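Side-chain contacts in sulfhydryl oxidase Erv1p (Arabidopsis thaliana, PDB 2HJ3), which catalyses FAD-dependent oxidation of thiols to disulfides with reduction of oxygen to hydrogen peroxide, serving import and folding of small cysteine-containing proteins in the mitochondrial intermembrane space: residues A16-T19 against F20-T23; S73-E76 against F77-L81. One frame throughout, in Å; residues are numbered along the deposited sequence.

Contact 1 (A16-T19 against F20-T23); sequences ATWT and FLHT. With FAD (flavin-adenine dinucleotide), chain K.
Trp18 and His22, one helical turn apart, share a first torsion: in each, CG stands anti to the carbonyl carbon (chi1 -73° and -67°), which sends both rings out on the same side of the helix, side by side. The six-membered ring of Trp18 and the imidazole are nearly parallel, planes at 21°, but slid apart with centroids 5.4 Å apart, so they barely overlap; the indole meets its neighbour through CE3, 3.5 Å from His22 NE2. Both rings serve the FAD. The flavin methyl C8M lies over the centre of one Trp18 face, 3.3 Å from CE2, while Trp18 NE1 gives a nearly straight hydrogen bond to the ribityl O2' at 3.1 Å. On the adenine side, C2A of the cofactor sits over the centre of a His22 face, and His22 CE1 comes within 3.3 Å of N1A. This is the FAD-binding face of helix 10-27 in the helical bundle of the ERV/ALR sulfhydryl oxidases, with two residues one turn apart meeting the flavin and the adenine of the same FAD. His85 stacks on Trp18 and hydrogen-bonds His22 NE2, fixing the rotation of the imidazole. A leucine in place of Trp18 would probably leave the ribityl O2' without this N-H donor and strip the flat cover from the C8M methyl. Beside the indole, Thr17 CG2 packs on Leu21 CD1 at 3.6 Å and also touches C8M. Thr17 and Phe20 also pack on Phe20 and Thr17 of the second subunit. Thr23 bends its hydroxyl back to Thr19 O, OG1 to O 2.5 Å, and this oxygen also accepts from Thr23 N, the two donors arriving from opposite faces of the carbonyl plane.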
loop_
_atom_site.group_PDB
_atom_site.type_symbol
_atom_site.label_atom_id
_atom_site.label_comp_id
_atom_site.label_asym_id
_atom_site.label_seq_id
_atom_site.Cartn_x
_atom_site.Cartn_y
_atom_site.Cartn_z
ATOM N N ALA A 16 7.029 -5.143 4.111
ATOM C CA ALA A 16 5.584 -5.237 4.051
ATOM C C ALA A 16 5.079 -4.576 2.765
ATOM O O ALA A 16 4.298 -5.157 2.013
ATOM C CB ALA A 16 4.976 -4.557 5.274
ATOM N N THR A 17 5.541 -3.361 2.509
ATOM C CA THR A 17 5.123 -2.634 1.328
ATOM C C THR A 17 5.514 -3.335 0.024
ATOM O O THR A 17 4.693 -3.457 -0.889
ATOM C CB THR A 17 5.694 -1.206 1.345
ATOM O OG1 THR A 17 5.278 -0.542 2.552
ATOM C CG2 THR A 17 5.183 -0.419 0.143
ATOM N N TRP A 18 6.758 -3.804 -0.077
ATOM C CA TRP A 18 7.175 -4.497 -1.295
ATOM C C TRP A 18 6.258 -5.702 -1.538
ATOM O O TRP A 18 5.799 -5.927 -2.666
ATOM C CB TRP A 18 8.648 -4.937 -1.207
ATOM C CG TRP A 18 9.631 -3.800 -1.337
ATOM C CD1 TRP A 18 10.634 -3.480 -0.463
ATOM C CD2 TRP A 18 9.699 -2.826 -2.397
ATOM N NE1 TRP A 18 11.317 -2.366 -0.906
ATOM C CE2 TRP A 18 10.766 -1.946 -2.090
ATOM C CE3 TRP A 18 8.962 -2.610 -3.573
ATOM C CZ2 TRP A 18 11.113 -0.861 -2.919
ATOM C CZ3 TRP A 18 9.311 -1.525 -4.402
ATOM C CH2 TRP A 18 10.376 -0.668 -4.064
ATOM N N THR A 19 5.968 -6.460 -0.483
ATOM C CA THR A 19 5.081 -7.622 -0.602
ATOM C C THR A 19 3.735 -7.195 -1.187
ATOM O O THR A 19 3.196 -7.834 -2.094
ATOM C CB THR A 19 4.832 -8.278 0.773
ATOM O OG1 THR A 19 6.063 -8.824 1.265
ATOM C CG2 THR A 19 3.798 -9.394 0.663
ATOM N N PHE A 20 3.201 -6.104 -0.655
ATOM C CA PHE A 20 1.934 -5.567 -1.119
ATOM C C PHE A 20 2.058 -5.108 -2.578
ATOM O O PHE A 20 1.254 -5.486 -3.432
ATOM C CB PHE A 20 1.525 -4.400 -0.205
ATOM C CG PHE A 20 0.442 -3.549 -0.766
ATOM C CD1 PHE A 20 -0.770 -4.108 -1.147
ATOM C CD2 PHE A 20 0.643 -2.188 -0.951
ATOM C CE1 PHE A 20 -1.769 -3.323 -1.713
ATOM C CE2 PHE A 20 -0.354 -1.388 -1.520
ATOM C CZ PHE A 20 -1.560 -1.959 -1.901
ATOM N N LEU A 21 3.071 -4.296 -2.867
ATOM C CA LEU A 21 3.267 -3.809 -4.230
ATOM C C LEU A 21 3.523 -4.922 -5.254
ATOM O O LEU A 21 2.828 -5.006 -6.265
ATOM C CB LEU A 21 4.396 -2.774 -4.260
ATOM C CG LEU A 21 4.004 -1.466 -3.544
ATOM C CD1 LEU A 21 5.196 -0.490 -3.492
ATOM C CD2 LEU A 21 2.825 -0.835 -4.272
ATOM N N HIS A 22 4.503 -5.783 -5.005
ATOM C CA HIS A 22 4.767 -6.859 -5.958
ATOM C C HIS A 22 3.595 -7.828 -6.067
ATOM O O HIS A 22 3.315 -8.345 -7.149
ATOM C CB HIS A 22 6.050 -7.611 -5.592
ATOM C CG HIS A 22 7.288 -6.781 -5.730
ATOM N ND1 HIS A 22 7.668 -6.206 -6.925
ATOM C CD2 HIS A 22 8.209 -6.389 -4.817
ATOM C CE1 HIS A 22 8.764 -5.492 -6.741
ATOM N NE2 HIS A 22 9.114 -5.587 -5.470
ATOM N N THR A 23 2.901 -8.087 -4.965
ATOM C CA THR A 23 1.762 -8.994 -5.048
ATOM C C THR A 23 0.704 -8.324 -5.899
ATOM O O THR A 23 0.014 -8.967 -6.678
ATOM C CB THR A 23 1.151 -9.313 -3.672
ATOM O OG1 THR A 23 2.124 -9.970 -2.853
ATOM C CG2 THR A 23 -0.055 -10.215 -3.837
HETATM P PA FAD K . 13.408 -5.898 0.397
HETATM O O1A FAD K . 14.180 -4.977 -0.483
HETATM O O2A FAD K . 12.500 -5.465 1.501
HETATM O O5B FAD K . 12.695 -7.218 -0.034
HETATM C C5B FAD K . 11.468 -7.883 -0.278
HETATM C C4B FAD K . 11.979 -9.269 -0.606
HETATM O O4B FAD K . 11.323 -9.269 -1.902
HETATM C C3B FAD K . 13.371 -9.927 -0.826
HETATM O O3B FAD K . 13.887 -10.577 0.336
HETATM C C2B FAD K . 13.176 -10.726 -2.039
HETATM O O2B FAD K . 12.559 -11.963 -1.863
HETATM C C1B FAD K . 12.269 -9.788 -2.846
HETATM N N9A FAD K . 12.776 -8.850 -3.802
HETATM C C8A FAD K . 13.984 -8.117 -3.902
HETATM N N7A FAD K . 14.201 -7.362 -4.937
HETATM C C5A FAD K . 13.039 -7.531 -5.680
HETATM C C6A FAD K . 12.582 -7.072 -6.932
HETATM N N6A FAD K . 13.411 -6.308 -7.672
HETATM N N1A FAD K . 11.338 -7.506 -7.374
HETATM C C2A FAD K . 10.533 -8.385 -6.726
HETATM N N3A FAD K . 10.989 -8.799 -5.455
HETATM C C4A FAD K . 12.266 -8.357 -5.004
HETATM N N1 FAD K . 15.222 2.026 2.638
HETATM C C2 FAD K . 16.278 2.893 2.851
HETATM O O2 FAD K . 17.135 2.717 3.738
HETATM N N3 FAD K . 16.253 3.937 1.942
HETATM C C4 FAD K . 15.291 4.104 0.916
HETATM O O4 FAD K . 15.443 5.210 0.300
HETATM C C4X FAD K . 14.265 3.189 0.746
HETATM N N5 FAD K . 13.167 3.322 -0.174
HETATM C C5X FAD K . 12.024 2.493 -0.266
HETATM C C6 FAD K . 10.969 2.800 -1.153
HETATM C C7 FAD K . 9.814 1.963 -1.171
HETATM C C7M FAD K . 8.670 2.386 -2.105
HETATM C C8 FAD K . 9.723 0.805 -0.335
HETATM C C8M FAD K . 8.630 -0.254 -0.257
HETATM C C9 FAD K . 10.780 0.539 0.545
HETATM C C9A FAD K . 11.935 1.351 0.682
HETATM N N10 FAD K . 13.166 1.260 1.510
HETATM C C10 FAD K . 14.236 2.106 1.674
HETATM C "C1'" FAD K . 13.352 0.030 2.204
HETATM C "C2'" FAD K . 14.086 -1.096 1.550
HETATM O "O2'" FAD K . 13.904 -1.029 0.098
HETATM C "C3'" FAD K . 13.970 -2.427 2.225
HETATM O "O3'" FAD K . 12.628 -2.868 2.107
HETATM C "C4'" FAD K . 14.655 -2.887 3.503
HETATM O "O4'" FAD K . 16.027 -2.406 3.515
HETATM C "C5'" FAD K . 14.774 -4.341 3.721
HETATM O "O5'" FAD K . 15.520 -5.085 2.753
HETATM P P FAD K . 15.322 -6.627 2.591
HETATM O O1P FAD K . 16.732 -6.835 2.276
HETATM O O2P FAD K . 14.628 -7.345 3.686
HETATM O O3P FAD K . 14.528 -6.711 1.185
#

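Contact 2 (S73-E76 against F77-L81); sequences SQEE and FSQWL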
loop_
_atom_site.group_PDB
_atom_site.type_symbol
_atom_site.label_atom_id
_atom_site.label_comp_id
_atom_site.label_asym_id
_atom_site.label_seq_id
_atom_site.Cartn_x
_atom_site.Cartn_y
_atom_site.Cartn_z
ATOM N N SER A 73 0.239 -2.994 -18.891
ATOM C CA SER A 73 -0.155 -4.392 -18.726
ATOM C C SER A 73 0.559 -5.030 -17.538
ATOM O O SER A 73 1.434 -4.416 -16.921
ATOM C CB SER A 73 0.163 -5.190 -19.993
ATOM O OG SER A 73 1.558 -5.198 -20.257
ATOM N N GLN A 74 0.185 -6.266 -17.230
ATOM C CA GLN A 74 0.769 -6.995 -16.111
ATOM C C GLN A 74 2.286 -7.113 -16.226
ATOM O O GLN A 74 3.006 -6.926 -15.242
ATOM C CB GLN A 74 0.139 -8.392 -16.016
ATOM C CG GLN A 74 0.430 -9.174 -14.728
ATOM C CD GLN A 74 1.827 -9.778 -14.678
ATOM O OE1 GLN A 74 2.327 -10.300 -15.672
ATOM N NE2 GLN A 74 2.447 -9.732 -13.512
ATOM N N GLU A 75 2.775 -7.401 -17.427
ATOM C CA GLU A 75 4.211 -7.551 -17.627
ATOM C C GLU A 75 4.975 -6.250 -17.438
ATOM O O GLU A 75 6.019 -6.236 -16.788
ATOM C CB GLU A 75 4.509 -8.117 -19.015
ATOM C CG GLU A 75 5.899 -8.725 -19.112
ATOM C CD GLU A 75 6.287 -9.109 -20.529
ATOM O OE1 GLU A 75 5.468 -9.758 -21.218
ATOM O OE2 GLU A 75 7.419 -8.769 -20.944
ATOM N N GLU A 76 4.464 -5.153 -17.987
ATOM C CA GLU A 76 5.150 -3.869 -17.857
ATOM C C GLU A 76 5.170 -3.372 -16.415
ATOM O O GLU A 76 6.159 -2.800 -15.965
ATOM C CB GLU A 76 4.489 -2.801 -18.742
ATOM C CG GLU A 76 4.321 -3.192 -20.202
ATOM C CD GLU A 76 3.718 -2.077 -21.039
ATOM O OE1 GLU A 76 2.974 -1.245 -20.480
ATOM O OE2 GLU A 76 3.975 -2.037 -22.258
ATOM N N PHE A 77 4.075 -3.582 -15.694
ATOM C CA PHE A 77 3.977 -3.137 -14.307
ATOM C C PHE A 77 4.867 -3.988 -13.397
ATOM O O PHE A 77 5.599 -3.455 -12.573
ATOM C CB PHE A 77 2.514 -3.181 -13.858
ATOM C CG PHE A 77 2.270 -2.540 -12.520
ATOM C CD1 PHE A 77 2.954 -1.381 -12.153
ATOM C CD2 PHE A 77 1.360 -3.093 -11.624
ATOM C CE1 PHE A 77 2.734 -0.786 -10.911
ATOM C CE2 PHE A 77 1.134 -2.505 -10.382
ATOM C CZ PHE A 77 1.821 -1.352 -10.023
ATOM N N SER A 78 4.814 -5.308 -13.564
ATOM C CA SER A 78 5.647 -6.221 -12.776
ATOM C C SER A 78 7.112 -5.866 -12.949
ATOM O O SER A 78 7.852 -5.748 -11.975
ATOM C CB SER A 78 5.484 -7.662 -13.247
ATOM O OG SER A 78 4.139 -8.058 -13.251
ATOM N N GLN A 79 7.527 -5.716 -14.204
ATOM C CA GLN A 79 8.916 -5.391 -14.521
ATOM C C GLN A 79 9.285 -4.040 -13.942
ATOM O O GLN A 79 10.257 -3.917 -13.193
ATOM C CB GLN A 79 9.124 -5.374 -16.036
ATOM C CG GLN A 79 8.875 -6.711 -16.717
ATOM C CD GLN A 79 9.884 -7.761 -16.307
ATOM O OE1 GLN A 79 9.526 -8.918 -16.077
ATOM N NE2 GLN A 79 11.156 -7.369 -16.221
ATOM N N TRP A 80 8.501 -3.024 -14.285
ATOM C CA TRP A 80 8.756 -1.679 -13.801
ATOM C C TRP A 80 8.958 -1.658 -12.287
ATOM O O TRP A 80 9.919 -1.072 -11.786
ATOM C CB TRP A 80 7.594 -0.752 -14.171
ATOM C CG TRP A 80 7.765 0.624 -13.613
ATOM C CD1 TRP A 80 8.557 1.615 -14.106
ATOM C CD2 TRP A 80 7.199 1.129 -12.400
ATOM N NE1 TRP A 80 8.527 2.712 -13.271
ATOM C CE2 TRP A 80 7.701 2.438 -12.216
ATOM C CE3 TRP A 80 6.318 0.601 -11.450
ATOM C CZ2 TRP A 80 7.352 3.228 -11.118
ATOM C CZ3 TRP A 80 5.969 1.383 -10.358
ATOM C CH2 TRP A 80 6.487 2.686 -10.201
ATOM N N LEU A 81 8.054 -2.305 -11.559
ATOM C CA LEU A 81 8.137 -2.336 -10.099
ATOM C C LEU A 81 9.417 -3.029 -9.633
ATOM O O LEU A 81 9.979 -2.680 -8.600
ATOM C CB LEU A 81 6.909 -3.046 -9.522
ATOM C CG LEU A 81 6.592 -2.805 -8.045
ATOM C CD1 LEU A 81 6.528 -1.313 -7.747
ATOM C CD2 LEU A 81 5.270 -3.468 -7.719
#
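Ser78 turns back on Gln74, one turn earlier, at the start of helix 74-91, a member of the four-helix bundle of the ERV/ALR domain; Ser73 holds the N-cap position. The Ser78 hydroxyl folds back along its own helix, and OG donates to Gln74 O at 2.6 Å, although the placing of OG is less sure. The same carbonyl accepts Ser78 N at 2.9 Å, from a donor tilted out of the carbonyl plane. The Gln74 chain leaves CA with CG opposite the backbone N (chi1 -168°) and then bends at chi2, a course that carries NE2 to its main partner, Ala25 O of helix 10-27, and so ties the opening turn of this helix to that neighbour in the bundle.

Phe77 and Trp80 likewise have CG on the far side of CA from the backbone N, and both rings lead away from the first turn, into the interior. Phe77 lies against Ala25 and Val40, and its ring meets that of Tyr28 with the planes at about 60°. Trp80 packs on Met44 of helix 34-50 and on Ala69 and Gln70, and the NE1 of this buried residue bonds Asn67 O. The charged residues take other directions: the Glu75 side chain is exposed, and that of Glu76 runs extended beyond CG, touching Gln70. Gln79 has its CB pointing back toward the first turn, and its side chain lies against Val102.

Along the backbone, Phe77 N reaches Ser73 O at 3.0 Å, the donor standing nearly in line with the carbonyl bond. Farther on, Trp80 N bonds Glu76 O at 2.9 Å, the same oxygen that lies 3.1 Å from Trp80 CB.

Contacts 1 and 2 are local arrangements on two different helices, 10-27 and 74-91, that pack against each other in the bundle; their centres are about 14 Å apart. They meet where Leu81 CD2 lies 3.2 Å from Leu21 O and Leu81 O lies 3.6 Å from His22 CE1. Contact 1 is buried, between the cofactor and the second subunit, and its chemistry is aromatic and ligand-directed. Contact 2 opens its helix and is only partly buried: its glutamates lie toward the surface, its aromatic residues turn inward onto neighbouring helices and loops, and neither of its segments touches the other subunit.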